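Local coordinates for Lin1840 protein (Listeria innocua serovar 6a, PDB 4ZOC), which probably hydrolyses terminal, non-reducing beta-D-glucosyl residues to release beta-D-glucose, as a family 3 glycoside hydrolase with a role in beta-1,2-glucan metabolism, at residues A[107-111]-A[112-116]. The protein carries 2 engineered substitutions. Numbering follows the deposited sequence.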
loop_
_atom_site.group_PDB
_atom_site.type_symbol
_atom_site.label_atom_id
_atom_site.label_comp_id
_atom_site.label_asym_id
_atom_site.label_seq_id
_atom_site.Cartn_x
_atom_site.Cartn_y
_atom_site.Cartn_z
ATOM N N GLY A 107 12.619 -17.172 10.929
ATOM C CA GLY A 107 12.868 -15.752 11.218
ATOM C C GLY A 107 12.557 -15.576 12.723
ATOM O O GLY A 107 13.316 -14.975 13.466
ATOM N N CYS A 108 11.495 -16.180 13.150
ATOM C CA CYS A 108 11.074 -16.064 14.604
ATOM C C CYS A 108 12.058 -16.719 15.615
ATOM O O CYS A 108 12.010 -16.417 16.778
ATOM C CB CYS A 108 9.673 -16.594 14.846
ATOM S SG CYS A 108 8.362 -15.735 13.932
ATOM N N SER A 109 12.917 -17.650 15.145
ATOM C CA SER A 109 13.995 -18.178 15.955
ATOM C C SER A 109 14.965 -17.117 16.406
ATOM O O SER A 109 15.527 -17.296 17.460
ATOM C CB SER A 109 14.806 -19.293 15.279
ATOM O OG SER A 109 15.748 -18.773 14.353
ATOM N N PHE A 110 15.133 -16.034 15.650
ATOM C CA PHE A 110 16.209 -15.025 15.914
ATOM C C PHE A 110 17.540 -15.716 16.171
ATOM O O PHE A 110 18.387 -15.228 16.973
ATOM C CB PHE A 110 15.760 -14.100 17.056
ATOM C CG PHE A 110 14.869 -12.992 16.612
ATOM C CD1 PHE A 110 13.499 -13.245 16.346
ATOM C CD2 PHE A 110 15.339 -11.672 16.597
ATOM C CE1 PHE A 110 12.624 -12.256 16.006
ATOM C CE2 PHE A 110 14.450 -10.651 16.259
ATOM C CZ PHE A 110 13.102 -10.974 15.975
ATOM N N ASP A 111 17.737 -16.882 15.500
ATOM C CA ASP A 111 18.884 -17.722 15.768
ATOM C C ASP A 111 19.668 -18.124 14.522
ATOM O O ASP A 111 19.263 -19.001 13.769
ATOM C CB ASP A 111 18.485 -18.938 16.630
ATOM C CG ASP A 111 19.695 -19.627 17.203
ATOM O OD1 ASP A 111 20.398 -18.996 18.039
ATOM O OD2 ASP A 111 20.002 -20.747 16.746
ATOM N N ARG A 112 20.794 -17.434 14.312
ATOM C CA ARG A 112 21.612 -17.584 13.124
ATOM C C ARG A 112 22.030 -19.060 12.979
ATOM O O ARG A 112 21.965 -19.610 11.889
ATOM C CB ARG A 112 22.829 -16.661 13.122
ATOM C CG ARG A 112 22.517 -15.179 13.040
ATOM C CD ARG A 112 23.780 -14.428 13.452
ATOM N NE ARG A 112 23.695 -12.967 13.390
ATOM C CZ ARG A 112 23.301 -12.209 14.435
ATOM N NH1 ARG A 112 22.921 -12.765 15.572
ATOM N NH2 ARG A 112 23.311 -10.888 14.338
ATOM N N GLU A 113 22.463 -19.704 14.059
ATOM C CA GLU A 113 23.013 -21.082 13.960
ATOM C C GLU A 113 21.870 -22.076 13.575
ATOM O O GLU A 113 22.100 -22.953 12.778
ATOM C CB GLU A 113 23.737 -21.469 15.231
ATOM C CG GLU A 113 24.299 -22.910 15.255
ATOM C CD GLU A 113 25.349 -23.200 14.278
ATOM O OE1 GLU A 113 25.801 -22.294 13.503
ATOM O OE2 GLU A 113 25.725 -24.392 14.258
ATOM N N THR A 114 20.641 -21.887 14.072
ATOM C CA THR A 114 19.518 -22.675 13.625
ATOM C C THR A 114 19.357 -22.625 12.110
ATOM O O THR A 114 19.129 -23.630 11.479
ATOM C CB THR A 114 18.211 -22.275 14.338
ATOM O OG1 THR A 114 18.302 -22.571 15.729
ATOM C CG2 THR A 114 16.913 -22.882 13.770
ATOM N N VAL A 115 19.381 -21.404 11.542
ATOM C CA VAL A 115 19.232 -21.247 10.092
ATOM C C VAL A 115 20.402 -21.848 9.316
ATOM O O VAL A 115 20.194 -22.517 8.307
ATOM C CB VAL A 115 18.994 -19.766 9.794
ATOM C CG1 VAL A 115 19.033 -19.521 8.335
ATOM C CG2 VAL A 115 17.667 -19.380 10.491
ATOM N N ARG A 116 21.623 -21.671 9.788
ATOM C CA ARG A 116 22.743 -22.329 9.128
ATOM C C ARG A 116 22.642 -23.865 9.130
ATOM O O ARG A 116 22.906 -24.529 8.136
ATOM C CB ARG A 116 24.039 -21.880 9.794
ATOM C CG ARG A 116 25.322 -22.321 9.047
ATOM C CD ARG A 116 26.587 -22.232 9.943
ATOM N NE ARG A 116 26.530 -23.260 10.967
ATOM C CZ ARG A 116 26.743 -24.540 10.781
ATOM N NH1 ARG A 116 27.136 -24.997 9.571
ATOM N NH2 ARG A 116 26.597 -25.398 11.786
HETATM O O HOH W 1 23.348 -18.333 16.372
#
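Asp111 and Thr114 meet in an N-cap, an example of how amide donors in the first turn of a helix find acceptors. The cap starts helix 112-128 in the TIM-barrel domain. Asp111 OD2 accepts from Thr114 N at 3.0 Å; a chi1 of -166°, which sets CG opposite the backbone N, brings the carboxylate to the helix start. Thr114 OG1 donates to the same Asp111 OD2 at 2.7 Å, on its anti side. The two donors arrive from opposite faces of the carboxylate plane, a double grip that limits its rotation. The N-H groups at the helix start would probably favour the charged form of Asp111. One residue earlier, water takes over: it accepts from Glu113 N at 2.8 Å and donates weakly to Asp111 OD1. Val115 N supplies the first regular helical bond, to Asp111 O at 3.3 Å.

The amide of Asp111 is also satisfied, by Ser109 OG at 3.0 Å in an ST turn; that hydroxyl is bonded to Leu106 O as well. Arg112 forms a salt bridge from NE to Glu163, and NH1 donates to the backbone O of Phe663, with a cation-pi contact to its ring, joining the helix start to helix 158-173 and the fibronectin-like domain. Further along, Arg116 grips Glu113 side-on in a salt bridge, with NE 2.8 Å from Glu113 OE1 and NH2 2.8 Å from Glu113 OE2, both oxygens lying almost exactly in the guanidinium plane.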